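Local coordinates for adenylyltransferase and sulfurtransferase uba4 (Chaetomium thermophilum, PDB 6YUB), which probably activates the C-terminal glycine of a sulfur-carrier protein with ATP and passes sulfur to it, for tRNA thiolation and molybdenum cofactor synthesis, at residues B[128-133]-B[139-144]; B[164-169]-B[223-228]; B[109-112]-B[116-119]. One frame throughout, in Å; residues are numbered along the deposited sequence.

Contact 1 of 3, residues B[128-133]-B[139-144]; sequences ILDCTD and YLISDV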
ATOM      1  N   ILE B 128      -3.097 -21.461  -2.502  1.00 28.69           N
ATOM      2  CA  ILE B 128      -4.459 -20.980  -2.304  1.00 30.92           C
ATOM      3  C   ILE B 128      -4.397 -19.511  -1.914  1.00 24.79           C
ATOM      4  O   ILE B 128      -3.637 -19.134  -1.021  1.00 33.67           O
ATOM      5  CB  ILE B 128      -5.206 -21.792  -1.231  1.00 25.88           C
ATOM      6  CG1 ILE B 128      -5.037 -23.292  -1.462  1.00 26.68           C
ATOM      7  CG2 ILE B 128      -6.666 -21.408  -1.215  1.00 23.31           C
ATOM      8  CD1 ILE B 128      -5.458 -23.765  -2.824  1.00 28.67           C
ATOM      9  N   LEU B 129      -5.200 -18.685  -2.575  1.00 29.66           N
ATOM     10  CA  LEU B 129      -5.367 -17.285  -2.209  1.00 31.73           C
ATOM     11  C   LEU B 129      -6.810 -17.078  -1.774  1.00 34.86           C
ATOM     12  O   LEU B 129      -7.745 -17.347  -2.544  1.00 34.35           O
ATOM     13  CB  LEU B 129      -5.010 -16.364  -3.370  1.00 30.63           C
ATOM     14  CG  LEU B 129      -3.524 -16.037  -3.571  1.00 38.72           C
ATOM     15  CD1 LEU B 129      -2.729 -17.304  -3.835  1.00 41.77           C
ATOM     16  CD2 LEU B 129      -3.339 -15.038  -4.715  1.00 38.25           C
ATOM     17  N   ASP B 130      -6.997 -16.626  -0.539  1.00 28.65           N
ATOM     18  CA  ASP B 130      -8.322 -16.286  -0.031  1.00 31.82           C
ATOM     19  C   ASP B 130      -8.595 -14.817  -0.341  1.00 31.09           C
ATOM     20  O   ASP B 130      -8.008 -13.925   0.283  1.00 35.54           O
ATOM     21  CB  ASP B 130      -8.423 -16.551   1.469  1.00 36.04           C
ATOM     22  CG  ASP B 130      -9.524 -15.736   2.131  1.00 40.76           C
ATOM     23  OD1 ASP B 130     -10.699 -15.871   1.719  1.00 41.92           O
ATOM     24  OD2 ASP B 130      -9.212 -14.945   3.046  1.00 46.32           O
ATOM     25  N   CYS B 131      -9.465 -14.566  -1.320  1.00 38.47           N
ATOM     26  CA  CYS B 131      -9.905 -13.221  -1.666  1.00 38.98           C
ATOM     27  C   CYS B 131     -11.389 -13.009  -1.370  1.00 37.26           C
ATOM     28  O   CYS B 131     -12.025 -12.135  -1.972  1.00 35.40           O
ATOM     29  CB  CYS B 131      -9.617 -12.929  -3.136  1.00 34.84           C
ATOM     30  SG  CYS B 131      -7.887 -13.184  -3.653  1.00 35.02           S
ATOM     31  N   THR B 132     -11.951 -13.798  -0.443  1.00 36.93           N
ATOM     32  CA  THR B 132     -13.384 -13.747  -0.182  1.00 32.35           C
ATOM     33  C   THR B 132     -13.788 -12.486   0.572  1.00 35.62           C
ATOM     34  O   THR B 132     -14.894 -11.972   0.365  1.00 35.65           O
ATOM     35  CB  THR B 132     -13.816 -14.978   0.625  1.00 37.48           C
ATOM     36  OG1 THR B 132     -13.182 -14.954   1.917  1.00 39.12           O
ATOM     37  CG2 THR B 132     -13.431 -16.261  -0.099  1.00 37.57           C
ATOM     38  N   ASP B 133     -12.921 -11.983   1.450  1.00 38.34           N
ATOM     39  CA  ASP B 133     -13.251 -10.842   2.305  1.00 40.35           C
ATOM     40  C   ASP B 133     -14.409 -11.174   3.243  1.00 38.29           C
ATOM     41  O   ASP B 133     -15.167 -10.292   3.657  1.00 37.77           O
ATOM     42  CB  ASP B 133     -13.579  -9.601   1.469  1.00 43.42           C
ATOM     43  CG  ASP B 133     -12.862  -8.358   1.961  1.00 47.54           C
ATOM     44  OD1 ASP B 133     -12.618  -8.253   3.182  1.00 49.71           O
ATOM     45  OD2 ASP B 133     -12.539  -7.486   1.126  1.00 48.42           O
ATOM     46  N   TYR B 139     -11.953 -18.708   7.989  1.00 34.33           N
ATOM     47  CA  TYR B 139     -11.679 -19.831   8.877  1.00 41.23           C
ATOM     48  C   TYR B 139     -11.879 -21.159   8.160  1.00 34.80           C
ATOM     49  O   TYR B 139     -11.114 -22.106   8.369  1.00 33.55           O
ATOM     50  CB  TYR B 139     -12.565 -19.745  10.122  1.00 41.81           C
ATOM     51  CG  TYR B 139     -12.098 -18.711  11.128  1.00 39.89           C
ATOM     52  CD1 TYR B 139     -11.121 -19.018  12.061  1.00 43.04           C
ATOM     53  CD2 TYR B 139     -12.634 -17.429  11.140  1.00 41.54           C
ATOM     54  CE1 TYR B 139     -10.686 -18.078  12.983  1.00 42.23           C
ATOM     55  CE2 TYR B 139     -12.207 -16.484  12.054  1.00 44.23           C
ATOM     56  CZ  TYR B 139     -11.233 -16.815  12.972  1.00 41.24           C
ATOM     57  OH  TYR B 139     -10.807 -15.880  13.887  1.00 51.36           O
ATOM     58  N   LEU B 140     -12.894 -21.244   7.298  1.00 37.43           N
ATOM     59  CA  LEU B 140     -13.119 -22.468   6.538  1.00 30.43           C
ATOM     60  C   LEU B 140     -11.935 -22.774   5.631  1.00 27.55           C
ATOM     61  O   LEU B 140     -11.458 -23.912   5.570  1.00 28.44           O
ATOM     62  CB  LEU B 140     -14.404 -22.345   5.719  1.00 30.22           C
ATOM     63  CG  LEU B 140     -14.657 -23.459   4.705  1.00 33.41           C
ATOM     64  CD1 LEU B 140     -14.696 -24.816   5.410  1.00 38.31           C
ATOM     65  CD2 LEU B 140     -15.952 -23.210   3.934  1.00 35.49           C
ATOM     66  N   ILE B 141     -11.453 -21.766   4.903  1.00 31.18           N
ATOM     67  CA  ILE B 141     -10.349 -21.989   3.974  1.00 29.01           C
ATOM     68  C   ILE B 141      -9.085 -22.373   4.735  1.00 28.07           C
ATOM     69  O   ILE B 141      -8.381 -23.319   4.361  1.00 32.24           O
ATOM     70  CB  ILE B 141     -10.142 -20.741   3.094  1.00 31.23           C
ATOM     71  CG1 ILE B 141     -11.352 -20.542   2.177  1.00 31.03           C
ATOM     72  CG2 ILE B 141      -8.876 -20.872   2.268  1.00 32.99           C
ATOM     73  CD1 ILE B 141     -11.477 -19.132   1.615  1.00 35.67           C
ATOM     74  N   SER B 142      -8.785 -21.664   5.822  1.00 27.12           N
ATOM     75  CA  SER B 142      -7.637 -22.032   6.645  1.00 29.90           C
ATOM     76  C   SER B 142      -7.725 -23.488   7.091  1.00 31.95           C
ATOM     77  O   SER B 142      -6.780 -24.269   6.913  1.00 28.41           O
ATOM     78  CB  SER B 142      -7.542 -21.104   7.854  1.00 32.35           C
ATOM     79  OG  SER B 142      -6.282 -21.213   8.487  1.00 31.26           O
ATOM     80  N   ASP B 143      -8.863 -23.876   7.670  1.00 32.60           N
ATOM     81  CA  ASP B 143      -9.037 -25.253   8.119  1.00 30.60           C
ATOM     82  C   ASP B 143      -8.745 -26.243   6.997  1.00 33.24           C
ATOM     83  O   ASP B 143      -7.946 -27.173   7.164  1.00 32.51           O
ATOM     84  CB  ASP B 143     -10.454 -25.440   8.663  1.00 31.99           C
ATOM     85  CG  ASP B 143     -10.677 -24.698   9.970  1.00 40.80           C
ATOM     86  OD1 ASP B 143      -9.686 -24.176  10.535  1.00 40.88           O
ATOM     87  OD2 ASP B 143     -11.834 -24.630  10.434  1.00 42.46           O
ATOM     88  N   VAL B 144      -9.367 -26.041   5.830  1.00 28.31           N
ATOM     89  CA  VAL B 144      -9.204 -26.981   4.726  1.00 27.46           C
ATOM     90  C   VAL B 144      -7.759 -26.998   4.241  1.00 28.93           C
ATOM     91  O   VAL B 144      -7.209 -28.060   3.920  1.00 30.08           O
ATOM     92  CB  VAL B 144     -10.183 -26.629   3.590  1.00 33.79           C
ATOM     93  CG1 VAL B 144      -9.888 -27.453   2.348  1.00 31.07           C
ATOM     94  CG2 VAL B 144     -11.618 -26.836   4.048  1.00 27.19           C
TER
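Ile141 reaches from helix 135-148 toward the end of strand 127-130 and makes every apolar contact of this pairing through its two branches. Its CG1 lies anti to the carbonyl carbon (chi1 -66°) and the chain runs on extended, which carries CD1 up against the side chains of Asp130 and Thr132. There CD1 meets Thr132 CG2 tip to tip at 3.9 Å. The shorter branch serves the other end of the strand, CG2 of Ile141 packing on CG2 of Ile128 at 4.2 Å.

The closest approach is of apolar to polar: Asp130 OD1 stands 3.4 Å from Ile141 CD1, with CB and CG of the aspartate also against this methyl. The same oxygen accepts two hydrogen bonds, both from Thr132. Thr132 OG1 bonds to OD1 at 2.7 Å, on its syn lone pair, while the backbone N of Thr132 donates to OD1 over 3.2 Å from well above the carboxylate plane, closing an Asx turn. Two bonds thus hold a carboxylate oxygen of the buried Asp130 and brace the turn where the strand ends, just ahead of Asp133, predicted to bind ATP. With an alanine here, the Thr132 N-H and hydroxyl would probably lose this acceptor and the turn would be less firmly set.

Asp130 OD2 is bonded by Ser154 of the next strand, and Ile141 also packs on Leu152 there. Strand 127-130 runs between strands 36-40 and 152-158, and helix 135-148 forms the crossover of a beta-alpha-beta unit, with Ile141 facing the sheet.

Contact 2 of 3, residues B[164-169]-B[223-228]; sequences LIVLNC and IKILVS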
ATOM      1  N   LEU B 164      -2.834  -8.764   5.261  1.00 39.08           N
ATOM      2  CA  LEU B 164      -2.292  -9.840   4.444  1.00 43.03           C
ATOM      3  C   LEU B 164      -1.374 -10.698   5.297  1.00 34.60           C
ATOM      4  O   LEU B 164      -0.637 -10.180   6.141  1.00 38.73           O
ATOM      5  CB  LEU B 164      -1.528  -9.290   3.235  1.00 47.25           C
ATOM      6  CG  LEU B 164      -0.766 -10.311   2.390  1.00 52.93           C
ATOM      7  CD1 LEU B 164      -1.051 -10.090   0.914  1.00 54.22           C
ATOM      8  CD2 LEU B 164       0.721 -10.203   2.660  1.00 55.68           C
ATOM      9  N   ILE B 165      -1.427 -12.010   5.080  1.00 37.73           N
ATOM     10  CA  ILE B 165      -0.574 -12.933   5.817  1.00 39.67           C
ATOM     11  C   ILE B 165      -0.463 -14.231   5.031  1.00 30.33           C
ATOM     12  O   ILE B 165      -1.430 -14.685   4.414  1.00 37.45           O
ATOM     13  CB  ILE B 165      -1.116 -13.179   7.246  1.00 42.63           C
ATOM     14  CG1 ILE B 165      -0.116 -14.009   8.052  1.00 42.38           C
ATOM     15  CG2 ILE B 165      -2.470 -13.878   7.193  1.00 38.96           C
ATOM     16  CD1 ILE B 165      -0.290 -13.878   9.547  1.00 45.48           C
ATOM     17  N   VAL B 166       0.726 -14.825   5.067  1.00 35.02           N
ATOM     18  CA  VAL B 166       0.990 -16.131   4.473  1.00 28.50           C
ATOM     19  C   VAL B 166       0.944 -17.171   5.585  1.00 33.08           C
ATOM     20  O   VAL B 166       1.613 -17.021   6.624  1.00 28.21           O
ATOM     21  CB  VAL B 166       2.347 -16.153   3.753  1.00 34.74           C
ATOM     22  CG1 VAL B 166       2.597 -17.508   3.103  1.00 34.33           C
ATOM     23  CG2 VAL B 166       2.410 -15.043   2.717  1.00 33.93           C
ATOM     24  N   LEU B 167       0.152 -18.222   5.374  1.00 33.20           N
ATOM     25  CA  LEU B 167      -0.120 -19.211   6.408  1.00 34.06           C
ATOM     26  C   LEU B 167       0.223 -20.605   5.905  1.00 32.44           C
ATOM     27  O   LEU B 167       0.147 -20.892   4.705  1.00 34.03           O
ATOM     28  CB  LEU B 167      -1.595 -19.163   6.844  1.00 31.28           C
ATOM     29  CG  LEU B 167      -2.094 -17.823   7.380  1.00 30.71           C
ATOM     30  CD1 LEU B 167      -3.617 -17.754   7.341  1.00 34.06           C
ATOM     31  CD2 LEU B 167      -1.583 -17.595   8.797  1.00 35.00           C
ATOM     32  N   ASN B 168       0.595 -21.469   6.844  1.00 32.17           N
ATOM     33  CA  ASN B 168       0.844 -22.884   6.572  1.00 32.84           C
ATOM     34  C   ASN B 168       1.792 -23.060   5.390  1.00 35.15           C
ATOM     35  O   ASN B 168       1.593 -23.915   4.524  1.00 35.13           O
ATOM     36  CB  ASN B 168      -0.470 -23.627   6.332  1.00 31.73           C
ATOM     37  CG  ASN B 168      -0.305 -25.133   6.371  1.00 34.23           C
ATOM     38  OD1 ASN B 168       0.498 -25.661   7.137  1.00 38.39           O
ATOM     39  ND2 ASN B 168      -1.069 -25.835   5.534  1.00 34.99           N
ATOM     40  N   CYS B 169       2.840 -22.240   5.356  1.00 35.01           N
ATOM     41  CA  CYS B 169       3.827 -22.287   4.281  1.00 35.68           C
ATOM     42  C   CYS B 169       5.214 -22.302   4.902  1.00 29.91           C
ATOM     43  O   CYS B 169       5.572 -21.354   5.625  1.00 32.98           O
ATOM     44  CB  CYS B 169       3.663 -21.088   3.343  1.00 33.32           C
ATOM     45  SG  CYS B 169       4.678 -21.178   1.850  1.00 35.81           S
ATOM     46  N   ILE B 223       3.727 -15.475  -6.281  1.00 36.51           N
ATOM     47  CA  ILE B 223       4.857 -15.583  -7.198  1.00 34.29           C
ATOM     48  C   ILE B 223       6.129 -15.929  -6.435  1.00 30.92           C
ATOM     49  O   ILE B 223       6.911 -16.785  -6.865  1.00 31.30           O
ATOM     50  CB  ILE B 223       5.008 -14.281  -8.010  1.00 34.61           C
ATOM     51  CG1 ILE B 223       3.837 -14.143  -8.990  1.00 36.32           C
ATOM     52  CG2 ILE B 223       6.335 -14.255  -8.749  1.00 35.35           C
ATOM     53  CD1 ILE B 223       3.749 -12.793  -9.685  1.00 36.89           C
ATOM     54  N   LYS B 224       6.358 -15.273  -5.292  1.00 37.40           N
ATOM     55  CA  LYS B 224       7.508 -15.613  -4.454  1.00 37.29           C
ATOM     56  C   LYS B 224       7.527 -17.101  -4.120  1.00 33.70           C
ATOM     57  O   LYS B 224       8.552 -17.779  -4.270  1.00 31.68           O
ATOM     58  CB  LYS B 224       7.483 -14.809  -3.155  1.00 36.26           C
ATOM     59  CG  LYS B 224       7.894 -13.356  -3.266  1.00 40.04           C
ATOM     60  CD  LYS B 224       7.911 -12.738  -1.871  1.00 41.78           C
ATOM     61  CE  LYS B 224       7.875 -11.226  -1.915  1.00 42.35           C
ATOM     62  NZ  LYS B 224       7.679 -10.666  -0.546  1.00 47.50           N
ATOM     63  N   ILE B 225       6.388 -17.623  -3.650  1.00 30.91           N
ATOM     64  CA  ILE B 225       6.326 -19.011  -3.205  1.00 32.16           C
ATOM     65  C   ILE B 225       6.700 -19.954  -4.340  1.00 34.91           C
ATOM     66  O   ILE B 225       7.528 -20.858  -4.173  1.00 37.12           O
ATOM     67  CB  ILE B 225       4.925 -19.331  -2.650  1.00 33.71           C
ATOM     68  CG1 ILE B 225       4.673 -18.527  -1.372  1.00 35.52           C
ATOM     69  CG2 ILE B 225       4.787 -20.827  -2.400  1.00 33.99           C
ATOM     70  CD1 ILE B 225       3.222 -18.513  -0.929  1.00 37.36           C
ATOM     71  N   LEU B 226       6.098 -19.753  -5.516  1.00 32.52           N
ATOM     72  CA  LEU B 226       6.305 -20.674  -6.627  1.00 34.06           C
ATOM     73  C   LEU B 226       7.717 -20.566  -7.188  1.00 38.13           C
ATOM     74  O   LEU B 226       8.334 -21.583  -7.527  1.00 39.47           O
ATOM     75  CB  LEU B 226       5.270 -20.404  -7.718  1.00 34.69           C
ATOM     76  CG  LEU B 226       3.818 -20.701  -7.338  1.00 43.59           C
ATOM     77  CD1 LEU B 226       2.854 -20.115  -8.364  1.00 36.16           C
ATOM     78  CD2 LEU B 226       3.602 -22.202  -7.186  1.00 40.28           C
ATOM     79  N   VAL B 227       8.251 -19.349  -7.293  1.00 32.27           N
ATOM     80  CA  VAL B 227       9.550 -19.169  -7.933  1.00 36.76           C
ATOM     81  C   VAL B 227      10.671 -19.708  -7.049  1.00 38.12           C
ATOM     82  O   VAL B 227      11.585 -20.388  -7.531  1.00 34.64           O
ATOM     83  CB  VAL B 227       9.765 -17.685  -8.283  1.00 40.01           C
ATOM     84  CG1 VAL B 227      11.240 -17.407  -8.554  1.00 44.86           C
ATOM     85  CG2 VAL B 227       8.913 -17.305  -9.483  1.00 41.39           C
ATOM     86  N   SER B 228      10.623 -19.417  -5.751  1.00 39.39           N
ATOM     87  CA  SER B 228      11.637 -19.887  -4.819  1.00 39.38           C
ATOM     88  C   SER B 228      11.242 -21.177  -4.111  1.00 40.34           C
ATOM     89  O   SER B 228      11.977 -21.632  -3.232  1.00 38.86           O
ATOM     90  CB  SER B 228      11.936 -18.801  -3.776  1.00 39.74           C
ATOM     91  OG  SER B 228      12.276 -17.576  -4.396  1.00 33.60           O
TER
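With CG1 anti to the carbonyl carbon (chi1 -66°) and CD1 extended beyond it (chi2 166°), Ile225 projects from helix 208-228 toward Val166 and Cys169. On the other side Cys169 holds SG anti to its backbone N (chi1 -172°), turning the sulfur to the same isoleucine branch. SG lies 4.1 Å from Ile225 CD1 and 4.2 Å from CG1 of that residue, so it rests alongside the last bond of the chain rather than on its end alone. Val166 adds one methyl: its CG1 comes within 4.2 Å of Ile225 CD1.

All three residues are buried, and the contact is wholly apolar, a single isoleucine tip received by a valine from the strand and a cysteine from the loop just beyond it. No hydrogen bond spans the two segments. Cys169 is not one of the zinc ligands; its side chain is about 11 Å from that of Cys184, which is. Elsewhere on the helix segment, Ser228 OG and Lys224 NZ hydrogen-bond to the backbone of the chain of another protein, Lys224 NZ also forming a salt bridge with Glu221.

Strand 161-167 is antiparallel to strand 152-158, and helix 208-228 packs on it, Leu164 touching Met214 and Ala217. The strand belongs to the antiparallel part that follows the parallel, Rossmann-like strands in the mixed sheet of this HesA/MoeB/ThiF-family domain.

Contact 3 of 3, residues B[109-112]-B[116-119]; sequences YRFD and QNAA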
ATOM      1  N   TYR B 109     -15.003 -21.517 -11.315  1.00 35.06           N
ATOM      2  CA  TYR B 109     -15.962 -22.198 -10.450  1.00 33.39           C
ATOM      3  C   TYR B 109     -17.143 -21.244 -10.300  1.00 38.25           C
ATOM      4  O   TYR B 109     -17.081 -20.283  -9.524  1.00 34.61           O
ATOM      5  CB  TYR B 109     -15.352 -22.558  -9.099  1.00 34.99           C
ATOM      6  CG  TYR B 109     -14.267 -23.611  -9.160  1.00 33.68           C
ATOM      7  CD1 TYR B 109     -12.956 -23.261  -9.451  1.00 28.88           C
ATOM      8  CD2 TYR B 109     -14.550 -24.953  -8.916  1.00 27.33           C
ATOM      9  CE1 TYR B 109     -11.956 -24.212  -9.506  1.00 28.85           C
ATOM     10  CE2 TYR B 109     -13.554 -25.915  -8.966  1.00 29.50           C
ATOM     11  CZ  TYR B 109     -12.255 -25.534  -9.261  1.00 31.30           C
ATOM     12  OH  TYR B 109     -11.254 -26.476  -9.315  1.00 30.68           O
ATOM     13  N   ARG B 110     -18.204 -21.496 -11.051  1.00 31.25           N
ATOM     14  CA  ARG B 110     -19.351 -20.581 -11.120  1.00 36.46           C
ATOM     15  C   ARG B 110     -20.346 -20.835  -9.996  1.00 40.58           C
ATOM     16  O   ARG B 110     -21.528 -21.036 -10.237  1.00 42.69           O
ATOM     17  CB  ARG B 110     -20.017 -20.690 -12.477  1.00 40.18           C
ATOM     18  CG  ARG B 110     -19.098 -20.416 -13.649  1.00 34.98           C
ATOM     19  CD  ARG B 110     -19.826 -20.508 -15.005  1.00 39.90           C
ATOM     20  NE  ARG B 110     -18.973 -20.014 -16.091  1.00 39.75           N
ATOM     21  CZ  ARG B 110     -18.117 -20.766 -16.778  1.00 34.62           C
ATOM     22  NH1 ARG B 110     -17.989 -22.061 -16.515  1.00 35.48           N
ATOM     23  NH2 ARG B 110     -17.384 -20.218 -17.733  1.00 30.53           N
ATOM     24  N   PHE B 111     -19.867 -20.833  -8.751  1.00 30.86           N
ATOM     25  CA  PHE B 111     -20.734 -21.056  -7.600  1.00 37.23           C
ATOM     26  C   PHE B 111     -19.956 -20.771  -6.321  1.00 34.41           C
ATOM     27  O   PHE B 111     -18.721 -20.760  -6.307  1.00 29.98           O
ATOM     28  CB  PHE B 111     -21.295 -22.485  -7.582  1.00 34.31           C
ATOM     29  CG  PHE B 111     -20.266 -23.544  -7.860  1.00 37.72           C
ATOM     30  CD1 PHE B 111     -19.508 -24.084  -6.833  1.00 40.57           C
ATOM     31  CD2 PHE B 111     -20.062 -24.008  -9.150  1.00 43.55           C
ATOM     32  CE1 PHE B 111     -18.564 -25.060  -7.088  1.00 39.80           C
ATOM     33  CE2 PHE B 111     -19.122 -24.982  -9.410  1.00 43.92           C
ATOM     34  CZ  PHE B 111     -18.370 -25.511  -8.378  1.00 39.87           C
ATOM     35  N   ASP B 112     -20.704 -20.548  -5.244  1.00 44.42           N
ATOM     36  CA  ASP B 112     -20.109 -20.206  -3.962  1.00 47.30           C
ATOM     37  C   ASP B 112     -19.306 -21.370  -3.398  1.00 42.28           C
ATOM     38  O   ASP B 112     -19.705 -22.535  -3.509  1.00 42.12           O
ATOM     39  CB  ASP B 112     -21.198 -19.814  -2.959  1.00 49.02           C
ATOM     40  CG  ASP B 112     -21.957 -18.574  -3.371  1.00 54.94           C
ATOM     41  OD1 ASP B 112     -21.517 -17.889  -4.319  1.00 56.22           O
ATOM     42  OD2 ASP B 112     -23.002 -18.289  -2.744  1.00 58.44           O
ATOM     43  N   GLN B 116     -19.469 -27.665   2.262  1.00 44.80           N
ATOM     44  CA  GLN B 116     -19.780 -28.917   1.584  1.00 44.83           C
ATOM     45  C   GLN B 116     -18.947 -29.148   0.326  1.00 41.17           C
ATOM     46  O   GLN B 116     -18.864 -30.289  -0.144  1.00 36.90           O
ATOM     47  CB  GLN B 116     -21.266 -28.963   1.204  1.00 48.75           C
ATOM     48  CG  GLN B 116     -22.210 -29.241   2.362  1.00 47.84           C
ATOM     49  CD  GLN B 116     -22.286 -28.092   3.348  1.00 53.61           C
ATOM     50  OE1 GLN B 116     -22.415 -26.930   2.957  1.00 50.22           O
ATOM     51  NE2 GLN B 116     -22.193 -28.411   4.641  1.00 55.94           N
ATOM     52  N   ASN B 117     -18.336 -28.102  -0.235  1.00 36.09           N
ATOM     53  CA  ASN B 117     -17.538 -28.261  -1.441  1.00 38.38           C
ATOM     54  C   ASN B 117     -16.123 -27.701  -1.328  1.00 35.33           C
ATOM     55  O   ASN B 117     -15.385 -27.742  -2.314  1.00 29.07           O
ATOM     56  CB  ASN B 117     -18.230 -27.591  -2.639  1.00 29.36           C
ATOM     57  CG  ASN B 117     -18.354 -26.083  -2.473  1.00 38.05           C
ATOM     58  OD1 ASN B 117     -17.528 -25.435  -1.807  1.00 31.53           O
ATOM     59  ND2 ASN B 117     -19.385 -25.513  -3.079  1.00 38.04           N
ATOM     60  N   ALA B 118     -15.726 -27.186  -0.164  1.00 38.71           N
ATOM     61  CA  ALA B 118     -14.419 -26.546  -0.052  1.00 36.25           C
ATOM     62  C   ALA B 118     -13.306 -27.505  -0.454  1.00 34.65           C
ATOM     63  O   ALA B 118     -12.422 -27.153  -1.247  1.00 33.15           O
ATOM     64  CB  ALA B 118     -14.207 -26.031   1.370  1.00 34.30           C
ATOM     65  N   ALA B 119     -13.343 -28.734   0.068  1.00 30.89           N
ATOM     66  CA  ALA B 119     -12.272 -29.685  -0.204  1.00 30.48           C
ATOM     67  C   ALA B 119     -12.213 -30.045  -1.682  1.00 27.38           C
ATOM     68  O   ALA B 119     -11.123 -30.178  -2.255  1.00 28.15           O
ATOM     69  CB  ALA B 119     -12.452 -30.937   0.651  1.00 28.29           C
TER
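The loop that leaves strand 105-109 and leads into helix 118-122 is closed here by Asn117, the N-cap residue of that helix, which reaches back to Asp112 and Phe111. Its amide nitrogen ND2 donates to the main-chain O of Asp112 at 3.0 Å. The bond is nearly straight, with an N-H...O angle of 162°; it lies in the carbonyl plane of Asp112, and the acceptor sits close to the amide plane of Asn117. The Asn117 side chain takes a first torsion of 64°, placing CG between backbone N and carbonyl carbon, and this directs the amide back across the loop.

The other end of the amide is engaged as well: Asn117 OD1 accepts from the backbone N of Thr114, within the residues joining the two segments. Bonding at both ends probably sets which end is the oxygen and restrains the amide from turning, and it ties down a short connection between a strand and a helix of the Rossmann-like ThiF domain. It does so without making a capping bond to the helix.

The Phe111 ring lies beside the amide, the two sliding past each other in opposite directions with planes 53° apart, and ND2 of Asn117 comes obliquely to within 4.0 Å of Phe111 CD1. Phe111 also touches Ile121 of the helix, while Arg110 is the centre of an inverse gamma turn and forms a salt bridge with Asp91. The contact lies at the protein surface, where the side chain of Asp112 is about 5 Å from that of Asp65, predicted to bind ATP.

Overall arrangement
Along the chain the order is contact 3, contact 1, contact 2, each closing before the next opens, all within the ThiF family region. Strands 105-109, 127-130 and 161-167 belong to one mixed sheet, the first as its outermost parallel strand and the last in the antiparallel part. Contacts 1 and 3 have centres 12 Å apart and touch directly, Val144 of helix 135-148 packing on Ala118 and Ala119, and Leu140 on Ala118. Contact 2 does not touch the others; its centre is 14 Å from that of contact 1 and 23 Å from that of contact 3. Contacts 1 and 3 approach the predicted ATP site, whereas contact 2 adjoins the chain of another protein.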